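Local coordinates for protein SecB-like chaperone Rv1957 (Mycobacterium tuberculosis, PDB 5MTW) that acts as the chaperone of a toxin-antitoxin-chaperone system, binding the antitoxin HigA1, preventing its aggregation in vitro, and is required for neutralisation of the toxin HigB1, at residues V18-A23 with E126-Y131; T66-F70 with F112-L116. All coordinates share one frame; numbering follows the deposited sequence.

Contact 1 (V18-A23 with E126-Y131)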
ATOM      1  N   VAL A  18      -4.707  34.124   5.962  1.00 48.93           N
ATOM      2  CA  VAL A  18      -6.066  34.148   5.421  1.00 49.65           C
ATOM      3  C   VAL A  18      -6.829  32.938   5.942  1.00 49.89           C
ATOM      4  O   VAL A  18      -8.058  32.970   6.071  1.00 54.11           O
ATOM      5  CB  VAL A  18      -6.119  34.196   3.859  1.00 49.51           C
ATOM      6  CG1 VAL A  18      -7.548  34.031   3.346  1.00 51.83           C
ATOM      7  CG2 VAL A  18      -5.558  35.504   3.301  1.00 49.18           C
ATOM      8  N   GLY A  19      -6.108  31.868   6.239  1.00 50.01           N
ATOM      9  CA  GLY A  19      -6.720  30.610   6.624  1.00 48.78           C
ATOM     10  C   GLY A  19      -6.435  30.208   8.059  1.00 52.63           C
ATOM     11  O   GLY A  19      -6.781  29.081   8.440  1.00 48.11           O
ATOM     12  N   ALA A  20      -5.818  31.103   8.853  1.00 46.43           N
ATOM     13  CA  ALA A  20      -5.513  30.830  10.298  1.00 46.33           C
ATOM     14  C   ALA A  20      -6.762  30.598  11.133  1.00 46.32           C
ATOM     15  O   ALA A  20      -6.811  29.714  12.016  1.00 37.26           O
ATOM     16  CB  ALA A  20      -4.722  31.970  10.912  1.00 48.03           C
ATOM     17  N   ARG A  21      -7.796  31.374  10.833  1.00 40.10           N
ATOM     18  CA  ARG A  21      -9.044  31.260  11.565  1.00 45.15           C
ATOM     19  C   ARG A  21      -9.709  29.856  11.385  1.00 49.08           C
ATOM     20  O   ARG A  21     -10.126  29.192  12.365  1.00 45.39           O
ATOM     21  CB  ARG A  21      -9.986  32.390  11.123  1.00 45.95           C
ATOM     22  CG  ARG A  21     -11.296  32.429  11.912  1.00 49.05           C
ATOM     23  CD  ARG A  21     -12.383  33.327  11.305  1.00 50.24           C
ATOM     24  NE  ARG A  21     -13.678  32.865  11.814  0.50 47.68           N
ATOM     25  CZ  ARG A  21     -14.671  32.343  11.093  0.50 46.02           C
ATOM     26  NH1 ARG A  21     -14.630  32.250   9.763  0.50 42.95           N
ATOM     27  NH2 ARG A  21     -15.753  31.924  11.736  0.50 46.46           N
ATOM     28  N   LEU A  22      -9.816  29.422  10.129  1.00 42.83           N
ATOM     29  CA  LEU A  22     -10.313  28.092   9.833  1.00 41.50           C
ATOM     30  C   LEU A  22      -9.355  26.973  10.310  1.00 41.97           C
ATOM     31  O   LEU A  22      -9.811  25.923  10.766  1.00 46.86           O
ATOM     32  CB  LEU A  22     -10.616  27.978   8.352  1.00 40.72           C
ATOM     33  CG  LEU A  22     -11.258  26.711   7.861  1.00 38.67           C
ATOM     34  CD1 LEU A  22     -12.607  26.470   8.486  1.00 37.02           C
ATOM     35  CD2 LEU A  22     -11.361  26.845   6.362  1.00 40.75           C
ATOM     36  N   ALA A  23      -8.049  27.228  10.285  1.00 44.38           N
ATOM     37  CA  ALA A  23      -7.087  26.298  10.833  1.00 46.56           C
ATOM     38  C   ALA A  23      -7.236  26.019  12.329  1.00 52.56           C
ATOM     39  O   ALA A  23      -6.796  24.971  12.759  1.00 51.48           O
ATOM     40  CB  ALA A  23      -5.673  26.753  10.527  1.00 48.71           C
ATOM     41  N   GLU A 126     -12.237  32.385   0.314  1.00 46.19           N
ATOM     42  CA  GLU A 126     -10.804  32.688   0.476  1.00 43.38           C
ATOM     43  C   GLU A 126     -10.190  31.879   1.590  1.00 42.60           C
ATOM     44  O   GLU A 126      -9.054  31.416   1.465  1.00 41.22           O
ATOM     45  CB  GLU A 126     -10.571  34.181   0.787  1.00 45.47           C
ATOM     46  CG  GLU A 126     -10.900  35.111  -0.369  1.00 48.92           C
ATOM     47  CD  GLU A 126     -12.402  35.188  -0.669  1.00 55.92           C
ATOM     48  OE1 GLU A 126     -13.205  35.209   0.300  1.00 51.57           O
ATOM     49  OE2 GLU A 126     -12.782  35.200  -1.865  1.00 62.33           O
ATOM     50  N   GLU A 127     -10.900  31.799   2.717  1.00 38.43           N
ATOM     51  CA  GLU A 127     -10.441  31.077   3.876  1.00 37.84           C
ATOM     52  C   GLU A 127     -10.282  29.540   3.544  1.00 35.50           C
ATOM     53  O   GLU A 127      -9.274  28.943   3.833  1.00 31.70           O
ATOM     54  CB  GLU A 127     -11.389  31.302   5.057  1.00 42.40           C
ATOM     55  CG  GLU A 127     -11.446  32.729   5.614  1.00 50.90           C
ATOM     56  CD  GLU A 127     -12.189  32.844   6.962  1.00 52.53           C
ATOM     57  OE1 GLU A 127     -13.297  32.312   7.129  1.00 56.85           O
ATOM     58  OE2 GLU A 127     -11.670  33.484   7.893  1.00 63.51           O
ATOM     59  N   LEU A 128     -11.299  28.965   2.912  1.00 35.02           N
ATOM     60  CA  LEU A 128     -11.307  27.597   2.477  1.00 34.03           C
ATOM     61  C   LEU A 128     -10.160  27.320   1.510  1.00 35.43           C
ATOM     62  O   LEU A 128      -9.429  26.327   1.685  1.00 31.27           O
ATOM     63  CB  LEU A 128     -12.656  27.283   1.850  1.00 33.50           C
ATOM     64  CG  LEU A 128     -13.741  27.241   2.926  1.00 31.36           C
ATOM     65  CD1 LEU A 128     -15.142  27.558   2.352  1.00 28.92           C
ATOM     66  CD2 LEU A 128     -13.717  25.883   3.579  1.00 31.85           C
ATOM     67  N   THR A 129      -9.995  28.197   0.507  1.00 36.25           N
ATOM     68  CA  THR A 129      -8.911  28.099  -0.515  1.00 37.47           C
ATOM     69  C   THR A 129      -7.533  28.169   0.139  1.00 35.13           C
ATOM     70  O   THR A 129      -6.716  27.329  -0.100  1.00 33.37           O
ATOM     71  CB  THR A 129      -9.090  29.156  -1.624  1.00 39.63           C
ATOM     72  OG1 THR A 129     -10.258  28.806  -2.372  1.00 42.01           O
ATOM     73  CG2 THR A 129      -7.941  29.178  -2.584  1.00 45.88           C
ATOM     74  N   ALA A 130      -7.315  29.081   1.071  1.00 36.28           N
ATOM     75  CA  ALA A 130      -5.988  29.196   1.688  1.00 39.32           C
ATOM     76  C   ALA A 130      -5.664  27.927   2.519  1.00 39.91           C
ATOM     77  O   ALA A 130      -4.505  27.447   2.561  1.00 38.09           O
ATOM     78  CB  ALA A 130      -5.932  30.420   2.582  1.00 36.14           C
ATOM     79  N   TYR A 131      -6.697  27.435   3.215  1.00 38.41           N
ATOM     80  CA  TYR A 131      -6.535  26.292   4.119  1.00 34.57           C
ATOM     81  C   TYR A 131      -6.210  25.069   3.316  1.00 31.71           C
ATOM     82  O   TYR A 131      -5.368  24.330   3.739  1.00 30.74           O
ATOM     83  CB  TYR A 131      -7.770  26.035   4.975  1.00 35.13           C
ATOM     84  CG  TYR A 131      -7.642  24.884   5.995  1.00 33.95           C
ATOM     85  CD1 TYR A 131      -6.988  25.063   7.216  1.00 34.56           C
ATOM     86  CD2 TYR A 131      -8.135  23.624   5.704  1.00 34.60           C
ATOM     87  CE1 TYR A 131      -6.897  24.038   8.151  1.00 35.64           C
ATOM     88  CE2 TYR A 131      -8.035  22.573   6.608  1.00 35.37           C
ATOM     89  CZ  TYR A 131      -7.435  22.776   7.840  1.00 32.91           C
ATOM     90  OH  TYR A 131      -7.350  21.733   8.728  1.00 28.30           O
TER
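G19 and E127 bring the two backbones together, their CA atoms 4.6 Å apart where the N-cap of the short helix 20-25 meets the first turns of the long helix 125-154. This is the helical layer of the SecB-like fold, in which the long helix packs on a four-stranded antiparallel sheet and the N-terminal helix lies beside its start. G19, with no side chain, brings its backbone N to 3.9 Å from A130 CB. V18 closes one margin, with its CB against the same methyl and CG1 reaching toward the carbonyl of E126. L22 is buried and supplies the main apolar side chain of 18-23 facing the long helix. L22 CD2 touches both L128 CD2, at 3.8 Å, and Y131 CB, and also rests near the carbonyl O of E127. The Y131 ring, with CG anti to the backbone N (chi1 -177°), swings across to A23, whose methyl meets the ring edge in plane at CE1; I164 of the second subunit and the F112 ring, the latter edge-to-face, also pack against this tyrosine. On the outer side, R21 runs extended from CG to NE, and its methylenes cross the E127 carboxylate at a slant, with R21 CD 3.5 Å from E127 OE2. The guanidinium and carboxylate are nearly coplanar, their planes 15° apart, yet the hydrogen bond within this salt bridge is bent and weak. E127 OE1 also accepts a weak hydrogen bond from the T124 backbone N, which probably helps hold the carboxylate in place. The ion pair itself joins R21 NH1 to E127 OE1 at 3.0 Å, with the carboxylate carbon lying in plane at the guanidinium edge.

Contact 2 (T66-F70 with F112-L116)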
ATOM      1  N   THR A  66     -24.860  25.309   4.773  1.00 50.55           N
ATOM      2  CA  THR A  66     -25.688  24.104   4.982  1.00 50.06           C
ATOM      3  C   THR A  66     -25.022  23.050   5.813  1.00 43.12           C
ATOM      4  O   THR A  66     -25.693  22.300   6.492  1.00 37.44           O
ATOM      5  CB  THR A  66     -25.899  23.321   3.713  1.00 48.19           C
ATOM      6  OG1 THR A  66     -25.674  24.170   2.607  1.00 52.75           O
ATOM      7  CG2 THR A  66     -27.259  22.688   3.690  1.00 52.10           C
ATOM      8  N   ILE A  67     -23.715  22.893   5.621  1.00 42.02           N
ATOM      9  CA  ILE A  67     -22.968  21.927   6.396  1.00 35.71           C
ATOM     10  C   ILE A  67     -21.626  22.479   6.730  1.00 33.67           C
ATOM     11  O   ILE A  67     -21.012  23.281   5.960  1.00 30.61           O
ATOM     12  CB  ILE A  67     -22.816  20.531   5.751  1.00 43.71           C
ATOM     13  CG1 ILE A  67     -22.229  20.583   4.345  1.00 41.25           C
ATOM     14  CG2 ILE A  67     -24.121  19.743   5.817  1.00 46.15           C
ATOM     15  CD1 ILE A  67     -21.823  19.195   3.852  1.00 43.00           C
ATOM     16  N   SER A  68     -21.178  22.066   7.897  1.00 29.84           N
ATOM     17  CA  SER A  68     -19.935  22.581   8.404  1.00 32.15           C
ATOM     18  C   SER A  68     -18.850  21.507   8.077  1.00 31.28           C
ATOM     19  O   SER A  68     -18.100  21.091   8.945  1.00 34.02           O
ATOM     20  CB  SER A  68     -20.080  22.859   9.911  1.00 34.73           C
ATOM     21  OG  SER A  68     -20.278  21.652  10.603  1.00 41.78           O
ATOM     22  N   ALA A  69     -18.876  20.977   6.854  1.00 29.22           N
ATOM     23  CA  ALA A  69     -17.857  19.998   6.410  1.00 28.13           C
ATOM     24  C   ALA A  69     -17.368  20.475   5.032  1.00 26.38           C
ATOM     25  O   ALA A  69     -18.130  21.059   4.267  1.00 25.36           O
ATOM     26  CB  ALA A  69     -18.396  18.583   6.366  1.00 29.18           C
ATOM     27  N   PHE A  70     -16.077  20.244   4.754  1.00 25.01           N
ATOM     28  CA  PHE A  70     -15.547  20.459   3.426  1.00 23.32           C
ATOM     29  C   PHE A  70     -14.563  19.414   2.968  1.00 22.43           C
ATOM     30  O   PHE A  70     -13.909  18.736   3.763  1.00 20.53           O
ATOM     31  CB  PHE A  70     -14.931  21.834   3.288  1.00 22.60           C
ATOM     32  CG  PHE A  70     -13.815  22.118   4.244  1.00 22.58           C
ATOM     33  CD1 PHE A  70     -14.069  22.488   5.524  1.00 24.80           C
ATOM     34  CD2 PHE A  70     -12.492  22.023   3.827  1.00 22.04           C
ATOM     35  CE1 PHE A  70     -13.034  22.767   6.437  1.00 25.10           C
ATOM     36  CE2 PHE A  70     -11.456  22.321   4.712  1.00 22.02           C
ATOM     37  CZ  PHE A  70     -11.736  22.684   6.011  1.00 24.81           C
ATOM     38  N   PHE A 112     -12.851  17.260   5.972  1.00 19.02           N
ATOM     39  CA  PHE A 112     -12.654  17.985   7.181  1.00 21.63           C
ATOM     40  C   PHE A 112     -14.009  18.457   7.648  1.00 27.11           C
ATOM     41  O   PHE A 112     -14.928  18.685   6.829  1.00 22.32           O
ATOM     42  CB  PHE A 112     -11.857  19.260   6.965  1.00 23.00           C
ATOM     43  CG  PHE A 112     -10.476  19.040   6.457  1.00 21.75           C
ATOM     44  CD1 PHE A 112     -10.273  18.817   5.119  1.00 22.47           C
ATOM     45  CD2 PHE A 112      -9.383  19.075   7.310  1.00 22.10           C
ATOM     46  CE1 PHE A 112      -9.001  18.643   4.615  1.00 24.12           C
ATOM     47  CE2 PHE A 112      -8.118  18.933   6.829  1.00 22.47           C
ATOM     48  CZ  PHE A 112      -7.910  18.664   5.463  1.00 23.17           C
ATOM     49  N   ASP A 113     -14.111  18.674   8.935  1.00 24.83           N
ATOM     50  CA  ASP A 113     -15.222  19.465   9.385  1.00 30.87           C
ATOM     51  C   ASP A 113     -14.740  20.515  10.424  1.00 31.78           C
ATOM     52  O   ASP A 113     -13.523  20.580  10.783  1.00 28.07           O
ATOM     53  CB  ASP A 113     -16.414  18.599   9.751  1.00 35.08           C
ATOM     54  CG  ASP A 113     -16.101  17.560  10.802  1.00 43.00           C
ATOM     55  OD1 ASP A 113     -15.287  17.847  11.691  1.00 43.32           O
ATOM     56  OD2 ASP A 113     -16.716  16.461  10.737  1.00 44.70           O
ATOM     57  N   TYR A 114     -15.649  21.417  10.783  1.00 33.36           N
ATOM     58  CA  TYR A 114     -15.334  22.457  11.788  1.00 35.52           C
ATOM     59  C   TYR A 114     -16.549  22.843  12.662  1.00 38.89           C
ATOM     60  O   TYR A 114     -17.686  22.516  12.352  1.00 31.63           O
ATOM     61  CB  TYR A 114     -14.792  23.683  11.089  1.00 35.75           C
ATOM     62  CG  TYR A 114     -15.785  24.286  10.127  1.00 35.89           C
ATOM     63  CD1 TYR A 114     -16.773  25.204  10.565  1.00 41.27           C
ATOM     64  CD2 TYR A 114     -15.788  23.912   8.795  1.00 35.89           C
ATOM     65  CE1 TYR A 114     -17.707  25.723   9.681  1.00 32.32           C
ATOM     66  CE2 TYR A 114     -16.688  24.439   7.905  1.00 36.56           C
ATOM     67  CZ  TYR A 114     -17.649  25.318   8.345  1.00 37.38           C
ATOM     68  OH  TYR A 114     -18.475  25.831   7.411  1.00 35.02           O
ATOM     69  N   HIS A 115     -16.249  23.534  13.765  1.00 48.98           N
ATOM     70  CA  HIS A 115     -17.215  23.999  14.805  1.00 51.40           C
ATOM     71  C   HIS A 115     -17.088  25.517  14.876  1.00 49.16           C
ATOM     72  O   HIS A 115     -15.991  26.008  15.112  1.00 58.35           O
ATOM     73  CB  HIS A 115     -16.844  23.401  16.181  1.00 54.23           C
ATOM     74  N   LEU A 116     -18.156  26.264  14.618  1.00 55.37           N
ATOM     75  CA  LEU A 116     -18.024  27.736  14.432  1.00 63.92           C
ATOM     76  C   LEU A 116     -17.924  28.471  15.782  1.00 73.19           C
ATOM     77  O   LEU A 116     -18.705  28.236  16.703  1.00 69.73           O
ATOM     78  CB  LEU A 116     -19.153  28.330  13.552  1.00 54.12           C
TER
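F70 and F112 anchor the tight part of the contact, an antiparallel hydrogen-bonded pair with F70 N to F112 O at 2.8 Å and F112 N to F70 O at 2.9 Å. The F70 ring takes F112 CB over one face, and F70 CZ lies 3.6 Å from F112 CB. The two phenyl planes differ by only 9°, but a large lateral offset sets the centroids 5.1 Å apart, so little of one ring covers the other. With chi1 at 59°, F70 CG sits between its backbone N and carbonyl carbon, and the ring edge reaches Y114 CD2. These aromatics line the helix-facing side of the SecB-like antiparallel sheet, where strands 69-82 and 99-114 are neighbours. A69 and D113, the adjoining non-hydrogen-bonded pair, turn their CB atoms to the other side, and D113 OD1 forms a salt bridge with R29. Packing stays close at the next pair: Y114 N binds S68 O at 3.1 Å, and S68 CB lies over the face of the Y114 ring, 3.9 Å from its centroid. The loose side begins with the weak bond from S68 OG to Y114 O. Beyond, I67 barely touches the opposite strand; its side chain packs on an apolar side chain of the bound peptide.

From the N terminus the chain passes through 18-23 and the short helix, then strands 26-40 and 50-62, before 66-70 leads into strand 69-82. Strand 99-114 runs back antiparallel to it and ends in 112-116, where contact 2 closes a loop of 41 intervening residues. The chain then enters helix 125-154, and contact 1 closes a larger loop of 102 residues that encloses contact 2 entirely; the two do not cross. Contact 1 joins the N-terminal helix to the long helix, while contact 2 joins two central strands. Their centres are about 13 Å apart and they touch directly: L128 CD2 packs on F70 CG at 3.8 Å, tying the helical layer to the sheet.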